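F420-dependent methylenetetrahydromethanopterin dehydrogenase (Methanopyrus kandleri, PDB 1QV9) catalyses the reversible, coenzyme F420-dependent reduction of methenyl-tetrahydromethanopterin to methylene-tetrahydromethanopterin, a step of methanogenesis from carbon dioxide, and assembles as a hexamer, a trimer of dimers. Local coordinates at residues V156-F161 and L262-A267; E64-V69 and E166-D171; C11-T16 and I139-L144; E192-E195 and A199-K202. One frame throughout, in Å; residues are numbered along the deposited sequence.

Interaction 1 (V156-F161 and L262-A267); sequences VVQEAF and LRTPHA
Gln-158 reaches Thr-264 and His-266 because its chain runs straight out from the helix, with CG anti to the backbone N (chi1 177°) and CD nearly anti in turn (chi2 -160°). That carries the amide across to the backbone of 262-267, where NE2 donates to Thr-264 O at 3.2 Å. The N-H points almost directly at the oxygen (166°), and the acceptor lies close to the amide plane, so the bond helps fix how the amide is turned. The other amide atom, OE1, lies 3.3 Å from Thr-264 OG1, a hydroxyl that bonds to Arg-155. The His-266 ring approaches from the opposite direction and meets the amide obliquely, the two planes 57° apart, with CE1 3.3 Å from Gln-158 NE2. Both nitrogens of this imidazole are engaged: ND1 with Glu-26 and NE2 with Asp-162, which also takes a weak hydrogen bond from Gln-158 NE2. Pro-134 of the second subunit packs on both Gln-158 and His-266. The contact thus pins the irregular chain after helix 227-257 to helix 153-169, which elsewhere along 156-161 lays Phe-161 on strands 67-71 and 115-119 and Val-156 on strand 180-183.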
loop_
_atom_site.group_PDB
_atom_site.type_symbol
_atom_site.label_atom_id
_atom_site.label_comp_id
_atom_site.label_asym_id
_atom_site.label_seq_id
_atom_site.Cartn_x
_atom_site.Cartn_y
_atom_site.Cartn_z
ATOM N N VAL A 156 12.783 -6.907 24.806
ATOM C CA VAL A 156 13.566 -7.952 25.463
ATOM C C VAL A 156 14.847 -7.322 26.057
ATOM O O VAL A 156 15.290 -7.648 27.169
ATOM C CB VAL A 156 14.001 -9.042 24.453
ATOM C CG1 VAL A 156 14.836 -10.099 25.136
ATOM C CG2 VAL A 156 12.753 -9.693 23.819
ATOM N N VAL A 157 15.481 -6.440 25.273
ATOM C CA VAL A 157 16.696 -5.767 25.736
ATOM C C VAL A 157 16.398 -4.863 26.913
ATOM O O VAL A 157 17.170 -4.853 27.872
ATOM C CB VAL A 157 17.342 -4.965 24.534
ATOM C CG1 VAL A 157 18.596 -4.228 24.953
ATOM C CG2 VAL A 157 17.666 -5.922 23.411
ATOM N N GLN A 158 15.300 -4.117 26.834
ATOM C CA GLN A 158 14.876 -3.218 27.903
ATOM C C GLN A 158 14.715 -4.047 29.172
ATOM O O GLN A 158 15.238 -3.663 30.226
ATOM C CB GLN A 158 13.540 -2.552 27.552
ATOM C CG GLN A 158 12.971 -1.641 28.662
ATOM C CD GLN A 158 11.466 -1.342 28.564
ATOM O OE1 GLN A 158 10.818 -1.560 27.531
ATOM N NE2 GLN A 158 10.901 -0.799 29.661
ATOM N N GLU A 159 14.023 -5.181 29.065
ATOM C CA GLU A 159 13.795 -5.993 30.278
ATOM C C GLU A 159 15.068 -6.505 30.892
ATOM O O GLU A 159 15.245 -6.476 32.123
ATOM C CB GLU A 159 12.880 -7.172 29.971
ATOM C CG GLU A 159 11.442 -6.830 29.730
ATOM C CD GLU A 159 10.616 -8.091 29.461
ATOM O OE1 GLU A 159 11.205 -9.207 29.398
ATOM O OE2 GLU A 159 9.393 -7.959 29.313
ATOM N N ALA A 160 15.972 -6.992 30.053
ATOM C CA ALA A 160 17.224 -7.518 30.571
ATOM C C ALA A 160 18.014 -6.457 31.334
ATOM O O ALA A 160 18.591 -6.725 32.399
ATOM C CB ALA A 160 18.079 -8.081 29.440
ATOM N N PHE A 161 18.070 -5.241 30.791
ATOM C CA PHE A 161 18.802 -4.187 31.472
ATOM C C PHE A 161 18.065 -3.648 32.665
ATOM O O PHE A 161 18.710 -3.282 33.645
ATOM C CB PHE A 161 19.174 -3.054 30.481
ATOM C CG PHE A 161 20.408 -3.347 29.697
ATOM C CD1 PHE A 161 20.341 -3.545 28.334
ATOM C CD2 PHE A 161 21.627 -3.512 30.342
ATOM C CE1 PHE A 161 21.477 -3.918 27.598
ATOM C CE2 PHE A 161 22.760 -3.887 29.632
ATOM C CZ PHE A 161 22.688 -4.092 28.248
ATOM N N LEU A 262 0.877 -3.127 23.305
ATOM C CA LEU A 262 1.574 -3.157 24.574
ATOM C C LEU A 262 2.507 -1.956 24.727
ATOM O O LEU A 262 3.304 -1.633 23.804
ATOM C CB LEU A 262 2.407 -4.438 24.699
ATOM C CG LEU A 262 3.239 -4.590 25.971
ATOM C CD1 LEU A 262 2.267 -4.719 27.168
ATOM C CD2 LEU A 262 4.073 -5.873 25.883
ATOM N N ARG A 263 2.414 -1.280 25.874
ATOM C CA ARG A 263 3.326 -0.189 26.186
ATOM C C ARG A 263 3.849 -0.441 27.600
ATOM O O ARG A 263 3.068 -0.770 28.508
ATOM C CB ARG A 263 2.654 1.169 26.094
ATOM C CG ARG A 263 2.017 1.440 24.754
ATOM C CD ARG A 263 1.355 2.846 24.672
ATOM N NE ARG A 263 0.607 2.881 23.423
ATOM C CZ ARG A 263 1.089 3.238 22.232
ATOM N NH1 ARG A 263 0.297 3.139 21.172
ATOM N NH2 ARG A 263 2.299 3.764 22.113
ATOM N N THR A 264 5.157 -0.332 27.784
ATOM C CA THR A 264 5.798 -0.592 29.075
ATOM C C THR A 264 6.749 0.542 29.425
ATOM O O THR A 264 7.971 0.388 29.398
ATOM C CB THR A 264 6.562 -1.963 29.092
ATOM O OG1 THR A 264 7.556 -2.013 28.032
ATOM C CG2 THR A 264 5.583 -3.105 28.937
ATOM N N PRO A 265 6.187 1.722 29.760
ATOM C CA PRO A 265 6.980 2.897 30.117
ATOM C C PRO A 265 7.524 2.833 31.526
ATOM O O PRO A 265 7.001 2.096 32.375
ATOM C CB PRO A 265 5.991 4.047 29.977
ATOM C CG PRO A 265 4.705 3.381 30.488
ATOM C CD PRO A 265 4.739 2.008 29.833
ATOM N N HIS A 266 8.593 3.587 31.756
ATOM C CA HIS A 266 9.184 3.689 33.089
ATOM C C HIS A 266 8.517 4.800 33.901
ATOM O O HIS A 266 8.193 5.850 33.367
ATOM C CB HIS A 266 10.678 4.030 32.981
ATOM C CG HIS A 266 11.500 2.931 32.402
ATOM N ND1 HIS A 266 11.881 2.925 31.076
ATOM C CD2 HIS A 266 12.000 1.801 32.948
ATOM C CE1 HIS A 266 12.589 1.836 30.831
ATOM N NE2 HIS A 266 12.678 1.136 31.950
ATOM N N ALA A 267 8.306 4.540 35.193
ATOM C CA ALA A 267 7.788 5.566 36.110
ATOM C C ALA A 267 9.054 6.348 36.518
ATOM O O ALA A 267 10.173 5.919 36.247
ATOM C CB ALA A 267 7.167 4.909 37.352
#

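Interaction 2 (E64-V69 and E166-D171); sequences EPDFIV and EKAKED
Asp-66 meets Ala-168 first through its CB, which lies 3.5 Å from Ala-168 CB where the two backbones come nearest. One bond further out, CG stands beside the same alanine, 3.9 Å from its CB. At the tip the two carboxylate oxygens have different jobs: OD1 accepts from the backbone N of Lys-5, on the neighbouring strand 4-10, while OD2 works through water. One water donates to Asp-66 OD2 at 2.6 Å and to Asp-171 OD2 at 2.8 Å. It bridges two carboxylates whose OD2 atoms are 5.0 Å apart, and would probably ease the repulsion between them. The side chain sits where strand 67-71 of the parallel sheet begins and helix 153-169, packed against that sheet, ends, as in an open alpha/beta domain. The helix stops in a Schellman motif with Asp-171 at the C-prime position: its N bonds to Ala-168 O, and Glu-172 N to Lys-167 O. Next along the strand, Phe-67 presents a ring edge to the alanine, CD2 lying 4.2 Å from Ala-168 CB. Its ring also packs on Phe-161, Leu-164 and Ile-165 of the same helix.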
loop_
_atom_site.group_PDB
_atom_site.type_symbol
_atom_site.label_atom_id
_atom_site.label_comp_id
_atom_site.label_asym_id
_atom_site.label_seq_id
_atom_site.Cartn_x
_atom_site.Cartn_y
_atom_site.Cartn_z
ATOM N N GLU A 64 32.296 5.562 39.057
ATOM C CA GLU A 64 31.962 4.346 39.808
ATOM C C GLU A 64 30.701 3.637 39.283
ATOM O O GLU A 64 29.689 3.495 39.995
ATOM C CB GLU A 64 31.788 4.680 41.302
ATOM C CG GLU A 64 32.955 5.469 41.867
ATOM C CD GLU A 64 32.896 5.647 43.379
ATOM O OE1 GLU A 64 31.795 5.887 43.919
ATOM O OE2 GLU A 64 33.967 5.560 44.022
ATOM N N PRO A 65 30.731 3.207 38.012
ATOM C CA PRO A 65 29.578 2.512 37.438
ATOM C C PRO A 65 29.330 1.147 38.089
ATOM O O PRO A 65 30.266 0.495 38.557
ATOM C CB PRO A 65 29.972 2.342 35.976
ATOM C CG PRO A 65 31.445 2.213 36.023
ATOM C CD PRO A 65 31.854 3.252 37.060
ATOM N N ASP A 66 28.057 0.745 38.105
ATOM C CA ASP A 66 27.672 -0.566 38.625
ATOM C C ASP A 66 27.938 -1.611 37.537
ATOM O O ASP A 66 28.223 -2.757 37.821
ATOM C CB ASP A 66 26.214 -0.501 39.029
ATOM C CG ASP A 66 25.996 0.477 40.154
ATOM O OD1 ASP A 66 25.131 1.373 40.030
ATOM O OD2 ASP A 66 26.718 0.348 41.181
ATOM N N PHE A 67 27.844 -1.203 36.275
ATOM C CA PHE A 67 28.157 -2.120 35.183
ATOM C C PHE A 67 28.523 -1.300 33.947
ATOM O O PHE A 67 28.254 -0.091 33.898
ATOM C CB PHE A 67 26.998 -3.105 34.872
ATOM C CG PHE A 67 25.685 -2.456 34.468
ATOM C CD1 PHE A 67 25.358 -2.266 33.131
ATOM C CD2 PHE A 67 24.745 -2.099 35.420
ATOM C CE1 PHE A 67 24.140 -1.751 32.746
ATOM C CE2 PHE A 67 23.500 -1.571 35.049
ATOM C CZ PHE A 67 23.185 -1.393 33.695
ATOM N N ILE A 68 29.203 -1.956 33.012
ATOM C CA ILE A 68 29.642 -1.343 31.746
ATOM C C ILE A 68 29.119 -2.200 30.602
ATOM O O ILE A 68 29.104 -3.425 30.703
ATOM C CB ILE A 68 31.160 -1.272 31.692
ATOM C CG1 ILE A 68 31.638 -0.358 32.820
ATOM C CG2 ILE A 68 31.630 -0.703 30.336
ATOM C CD1 ILE A 68 33.134 -0.205 32.962
ATOM N N VAL A 69 28.663 -1.558 29.526
ATOM C CA VAL A 69 28.135 -2.270 28.378
ATOM C C VAL A 69 28.940 -1.881 27.166
ATOM O O VAL A 69 29.236 -0.710 26.961
ATOM C CB VAL A 69 26.629 -1.913 28.114
ATOM C CG1 VAL A 69 26.100 -2.735 26.944
ATOM C CG2 VAL A 69 25.800 -2.129 29.373
ATOM N N GLU A 166 18.035 -3.128 38.611
ATOM C CA GLU A 166 17.513 -3.338 39.961
ATOM C C GLU A 166 18.587 -3.952 40.863
ATOM O O GLU A 166 18.709 -3.567 42.039
ATOM C CB GLU A 166 16.237 -4.175 39.919
ATOM C CG GLU A 166 15.048 -3.343 39.435
ATOM C CD GLU A 166 14.883 -2.031 40.214
ATOM O OE1 GLU A 166 14.625 -2.091 41.445
ATOM O OE2 GLU A 166 15.009 -0.936 39.608
ATOM N N LYS A 167 19.371 -4.885 40.325
ATOM C CA LYS A 167 20.463 -5.496 41.088
ATOM C C LYS A 167 21.621 -4.518 41.359
ATOM O O LYS A 167 22.299 -4.582 42.396
ATOM C CB LYS A 167 20.999 -6.698 40.331
ATOM C CG LYS A 167 19.926 -7.729 40.139
ATOM C CD LYS A 167 20.428 -8.941 39.418
ATOM C CE LYS A 167 19.293 -9.969 39.311
ATOM N NZ LYS A 167 19.642 -11.143 38.458
ATOM N N ALA A 168 21.884 -3.641 40.400
ATOM C CA ALA A 168 22.940 -2.638 40.535
ATOM C C ALA A 168 22.639 -1.748 41.745
ATOM O O ALA A 168 23.558 -1.327 42.467
ATOM C CB ALA A 168 23.008 -1.785 39.262
ATOM N N LYS A 169 21.357 -1.471 41.974
ATOM C CA LYS A 169 20.951 -0.607 43.077
ATOM C C LYS A 169 21.314 -1.172 44.429
ATOM O O LYS A 169 21.522 -0.424 45.385
ATOM C CB LYS A 169 19.456 -0.346 43.026
ATOM C CG LYS A 169 19.067 0.594 41.908
ATOM C CD LYS A 169 17.579 0.724 41.890
ATOM C CE LYS A 169 17.102 1.438 40.666
ATOM N NZ LYS A 169 15.623 1.544 40.746
ATOM N N GLU A 170 21.389 -2.495 44.496
ATOM C CA GLU A 170 21.750 -3.197 45.721
ATOM C C GLU A 170 23.233 -3.608 45.706
ATOM O O GLU A 170 23.686 -4.295 46.618
ATOM C CB GLU A 170 20.885 -4.454 45.868
ATOM C CG GLU A 170 19.400 -4.230 45.669
ATOM C CD GLU A 170 18.860 -3.101 46.529
ATOM O OE1 GLU A 170 19.188 -3.073 47.736
ATOM O OE2 GLU A 170 18.102 -2.246 46.012
ATOM N N ASP A 171 23.985 -3.160 44.696
ATOM C CA ASP A 171 25.396 -3.529 44.538
ATOM C C ASP A 171 25.511 -5.056 44.630
ATOM O O ASP A 171 26.444 -5.608 45.233
ATOM C CB ASP A 171 26.291 -2.878 45.612
ATOM C CG ASP A 171 27.786 -3.078 45.338
ATOM O OD1 ASP A 171 28.585 -2.951 46.293
ATOM O OD2 ASP A 171 28.185 -3.349 44.179
HETATM O O HOH W 1 28.298 -1.480 42.146
HETATM O O HOH W 2 25.212 0.661 43.934
#

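Interaction 3 (C11-T16 and I139-L144); sequences CGNLGT and IYNADL
Asn-13 and Gly-15 meet Asn-141 and Leu-144 in a small, buried contact between the two halves of the subunit: the loop leaving strand 4-10 of the alpha/beta domain and helix 134-150 of the helix bundle. Two amides and one leucine methyl do the touching. The amides of Asn-13 and Asn-141 come from opposite directions, their planes 47° apart. Asn-13 swings its CG anti to the backbone N (chi1 -171°), which sends the amide across to the helix. Met-18 of helix 15-19 touches both asparagines, and the second subunit adds Met-22 against Asn-13 and Met-19 against Asn-141, which places the pair at a subunit boundary.

One turn further along helix 134-150, Leu-144 lays CD2 against the backbone of Gly-15, 3.9 Å from its N and 4.0 Å from its CA. With no side chain on Gly-15, the methyl lies directly on the backbone. Gly-15 N and Thr-16 N each bond to the carboxylate of Asp-122, a residue that Leu-144 also touches. Leu-14 takes the N-cap position, and its carbonyl oxygen accepts from Ser-17 OG. A glycine-bearing loop that passes from the C-terminal end of the first strand of a parallel sheet straight into a helix N-terminus is a recurrent feature of open alpha/beta folds; here helix 134-150 of the bundle packs against that turn.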
loop_
_atom_site.group_PDB
_atom_site.type_symbol
_atom_site.label_atom_id
_atom_site.label_comp_id
_atom_site.label_asym_id
_atom_site.label_seq_id
_atom_site.Cartn_x
_atom_site.Cartn_y
_atom_site.Cartn_z
ATOM N N CYS A 11 31.260 1.232 19.581
ATOM C CA CYS A 11 32.267 1.199 18.520
ATOM C C CYS A 11 31.678 0.431 17.353
ATOM O O CYS A 11 31.293 -0.750 17.506
ATOM C CB CYS A 11 33.547 0.524 19.009
ATOM S SG CYS A 11 34.363 1.366 20.385
ATOM N N GLY A 12 31.625 1.048 16.170
ATOM C CA GLY A 12 30.989 0.394 15.045
ATOM C C GLY A 12 29.498 0.645 15.222
ATOM O O GLY A 12 29.115 1.309 16.187
ATOM N N ASN A 13 28.655 0.161 14.329
ATOM C CA ASN A 13 27.228 0.413 14.568
ATOM C C ASN A 13 26.361 -0.800 14.342
ATOM O O ASN A 13 26.505 -1.527 13.356
ATOM C CB ASN A 13 26.721 1.555 13.695
ATOM C CG ASN A 13 25.301 1.994 14.074
ATOM O OD1 ASN A 13 25.019 2.339 15.247
ATOM N ND2 ASN A 13 24.398 1.953 13.099
ATOM N N LEU A 14 25.456 -0.997 15.280
ATOM C CA LEU A 14 24.486 -2.063 15.248
ATOM C C LEU A 14 23.191 -1.347 15.627
ATOM O O LEU A 14 23.216 -0.340 16.349
ATOM C CB LEU A 14 24.842 -3.106 16.339
ATOM C CG LEU A 14 24.897 -4.604 16.070
ATOM C CD1 LEU A 14 25.582 -4.907 14.755
ATOM C CD2 LEU A 14 25.604 -5.265 17.245
ATOM N N GLY A 15 22.063 -1.834 15.126
ATOM C CA GLY A 15 20.822 -1.208 15.505
ATOM C C GLY A 15 20.614 -1.247 17.008
ATOM O O GLY A 15 20.154 -0.285 17.610
ATOM N N THR A 16 20.969 -2.352 17.655
ATOM C CA THR A 16 20.728 -2.426 19.090
ATOM C C THR A 16 21.662 -1.507 19.872
ATOM O O THR A 16 21.265 -0.944 20.890
ATOM C CB THR A 16 20.857 -3.899 19.580
ATOM O OG1 THR A 16 19.960 -4.704 18.805
ATOM C CG2 THR A 16 20.464 -4.031 21.084
ATOM N N ILE A 139 18.966 5.114 5.828
ATOM C CA ILE A 139 17.704 4.493 5.438
ATOM C C ILE A 139 17.672 3.054 5.943
ATOM O O ILE A 139 16.684 2.584 6.488
ATOM C CB ILE A 139 17.521 4.535 3.917
ATOM C CG1 ILE A 139 17.339 6.004 3.512
ATOM C CG2 ILE A 139 16.360 3.645 3.480
ATOM C CD1 ILE A 139 17.240 6.198 2.009
ATOM N N TYR A 140 18.770 2.321 5.769
ATOM C CA TYR A 140 18.797 0.951 6.261
ATOM C C TYR A 140 18.624 0.896 7.773
ATOM O O TYR A 140 17.871 0.065 8.273
ATOM C CB TYR A 140 20.163 0.309 5.897
ATOM C CG TYR A 140 20.345 -1.105 6.390
ATOM C CD1 TYR A 140 20.004 -2.171 5.570
ATOM C CD2 TYR A 140 20.853 -1.365 7.671
ATOM C CE1 TYR A 140 20.180 -3.513 6.011
ATOM C CE2 TYR A 140 21.017 -2.692 8.129
ATOM C CZ TYR A 140 20.688 -3.749 7.282
ATOM O OH TYR A 140 20.900 -5.047 7.728
ATOM N N ASN A 141 19.358 1.758 8.470
ATOM C CA ASN A 141 19.225 1.771 9.929
ATOM C C ASN A 141 17.802 2.135 10.348
ATOM O O ASN A 141 17.342 1.635 11.384
ATOM C CB ASN A 141 20.248 2.673 10.571
ATOM C CG ASN A 141 21.563 1.959 10.709
ATOM O OD1 ASN A 141 22.453 2.084 9.866
ATOM N ND2 ASN A 141 21.668 1.144 11.751
ATOM N N ALA A 142 17.130 2.999 9.598
ATOM C CA ALA A 142 15.723 3.327 9.929
ATOM C C ALA A 142 14.861 2.072 9.810
ATOM O O ALA A 142 14.015 1.803 10.651
ATOM C CB ALA A 142 15.185 4.426 8.975
ATOM N N ASP A 143 15.064 1.277 8.749
ATOM C CA ASP A 143 14.291 0.078 8.587
ATOM C C ASP A 143 14.612 -0.941 9.672
ATOM O O ASP A 143 13.679 -1.569 10.222
ATOM C CB ASP A 143 14.536 -0.526 7.196
ATOM C CG ASP A 143 13.804 0.234 6.100
ATOM O OD1 ASP A 143 12.758 0.885 6.380
ATOM O OD2 ASP A 143 14.266 0.180 4.935
ATOM N N LEU A 144 15.899 -1.125 9.964
ATOM C CA LEU A 144 16.290 -2.076 11.006
ATOM C C LEU A 144 15.731 -1.646 12.369
ATOM O O LEU A 144 15.234 -2.493 13.116
ATOM C CB LEU A 144 17.815 -2.201 11.012
ATOM C CG LEU A 144 18.394 -3.038 12.146
ATOM C CD1 LEU A 144 17.873 -4.465 12.101
ATOM C CD2 LEU A 144 19.948 -3.039 12.017
#

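Interaction 4 (E192-E195 and A199-K202); sequences EEFE and AMVK
Phe-194 packs on Ala-199 and Met-200 in a local hydrophobic contact, in which the loop after strand 180-183 folds this aromatic ring back onto the first turns of helix 197-223, part of the helix bundle. Just before it, Glu-193 starts toward that helix, but its chain bends off, and its carboxylate pairs with Arg-155 instead. On the way its CG lies 3.4 Å above the plane of the Phe-194 ring, nearer the ring's edge than its centre. Phe-194 then makes the contact itself. Its CG stands anti to the carbonyl carbon (chi1 -60°), and this swings the ring over the helix backbone, with the opposite face turned to Ala-199 O. Along one flank, CD1 packs on Ala-199 CB at 3.6 Å; along the other, CD2 lies 3.6 Å from the CA of Met-200, modelled as selenomethionine. The ring is therefore sandwiched between its own sequence neighbour and the helix. Glu-195 turns away, and its backbone N bonds to Glu-255 of helix 227-257, a residue that Phe-194 also touches. The extended start of the Met-200 chain carries it off from the ring toward Pro-232 of the fourth subunit, leaving its CB 3.9 Å from Phe-194 CD2.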
loop_
_atom_site.group_PDB
_atom_site.type_symbol
_atom_site.label_atom_id
_atom_site.label_comp_id
_atom_site.label_asym_id
_atom_site.label_seq_id
_atom_site.Cartn_x
_atom_site.Cartn_y
_atom_site.Cartn_z
ATOM N N GLU A 192 4.999 -12.076 25.735
ATOM C CA GLU A 192 3.555 -11.847 25.802
ATOM C C GLU A 192 3.310 -10.573 25.006
ATOM O O GLU A 192 2.380 -9.832 25.261
ATOM C CB GLU A 192 3.114 -11.647 27.250
ATOM C CG GLU A 192 3.299 -12.890 28.084
ATOM C CD GLU A 192 2.581 -14.068 27.470
ATOM O OE1 GLU A 192 1.374 -14.259 27.755
ATOM O OE2 GLU A 192 3.220 -14.795 26.683
ATOM N N GLU A 193 4.156 -10.345 24.019
ATOM C CA GLU A 193 4.095 -9.114 23.236
ATOM C C GLU A 193 2.767 -8.803 22.506
ATOM O O GLU A 193 2.115 -7.758 22.733
ATOM C CB GLU A 193 5.260 -9.158 22.228
ATOM C CG GLU A 193 5.506 -7.873 21.390
ATOM C CD GLU A 193 6.014 -6.723 22.227
ATOM O OE1 GLU A 193 6.670 -6.957 23.283
ATOM O OE2 GLU A 193 5.757 -5.579 21.808
ATOM N N PHE A 194 2.338 -9.740 21.672
ATOM C CA PHE A 194 1.178 -9.530 20.827
ATOM C C PHE A 194 -0.129 -10.176 21.232
ATOM O O PHE A 194 -0.183 -11.391 21.502
ATOM C CB PHE A 194 1.523 -10.024 19.412
ATOM C CG PHE A 194 2.697 -9.295 18.790
ATOM C CD1 PHE A 194 2.521 -8.014 18.303
ATOM C CD2 PHE A 194 3.972 -9.872 18.741
ATOM C CE1 PHE A 194 3.611 -7.297 17.770
ATOM C CE2 PHE A 194 5.056 -9.176 18.223
ATOM C CZ PHE A 194 4.882 -7.887 17.733
ATOM N N GLU A 195 -1.188 -9.384 21.252
ATOM C CA GLU A 195 -2.495 -9.951 21.549
ATOM C C GLU A 195 -3.018 -10.707 20.314
ATOM O O GLU A 195 -3.590 -11.801 20.421
ATOM C CB GLU A 195 -3.469 -8.853 21.934
ATOM C CG GLU A 195 -4.824 -9.455 22.334
ATOM C CD GLU A 195 -5.867 -8.440 22.752
ATOM O OE1 GLU A 195 -5.764 -7.886 23.876
ATOM O OE2 GLU A 195 -6.802 -8.207 21.953
ATOM N N ALA A 199 -0.239 -10.859 14.256
ATOM C CA ALA A 199 0.810 -9.846 14.478
ATOM C C ALA A 199 2.106 -10.561 14.894
ATOM O O ALA A 199 3.184 -10.213 14.428
ATOM C CB ALA A 199 0.359 -8.836 15.587
HETATM N N MSE A 200 2.020 -11.548 15.808
HETATM C CA MSE A 200 3.206 -12.277 16.215
HETATM C C MSE A 200 3.849 -12.965 15.001
HETATM O O MSE A 200 5.065 -12.940 14.833
HETATM C CB MSE A 200 2.874 -13.353 17.276
HETATM C CG MSE A 200 4.125 -14.104 17.683
HETATM SE SE MSE A 200 3.630 -15.437 19.080
HETATM C CE MSE A 200 2.610 -16.564 17.952
ATOM N N VAL A 201 3.019 -13.603 14.183
ATOM C CA VAL A 201 3.537 -14.338 13.048
ATOM C C VAL A 201 4.192 -13.412 12.014
ATOM O O VAL A 201 5.254 -13.738 11.418
ATOM C CB VAL A 201 2.396 -15.191 12.449
ATOM C CG1 VAL A 201 2.739 -15.661 11.076
ATOM C CG2 VAL A 201 2.148 -16.397 13.403
ATOM N N LYS A 202 3.595 -12.242 11.799
ATOM C CA LYS A 202 4.222 -11.278 10.883
ATOM C C LYS A 202 5.544 -10.779 11.471
ATOM O O LYS A 202 6.497 -10.523 10.758
ATOM C CB LYS A 202 3.278 -10.089 10.628
ATOM C CG LYS A 202 2.096 -10.490 9.787
ATOM C CD LYS A 202 1.060 -9.348 9.668
ATOM C CE LYS A 202 -0.190 -9.739 8.873
ATOM N NZ LYS A 202 0.030 -9.828 7.411
#

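In the fold
From the N terminus, the loop after strand 4-10 waits for helix 134-150, and interaction 3 closes it, joining alpha/beta domain to helix bundle. Before that happens strand 67-71 has begun; its loop closes at the end of helix 153-169, so interactions 2 and 3 cross. Interaction 1 opens on the same helix before interaction 2 closes, so these two cross as well, while Val-157 of interaction 1 packs on Thr-16 of interaction 3. Interaction 4 closes a short loop at the start of helix 197-223, nested within the long one that interaction 1 completes after helix 227-257; Leu-262 meets Glu-193 there. Interactions 2 and 4 lie farthest apart, their centres about 32 Å from each other.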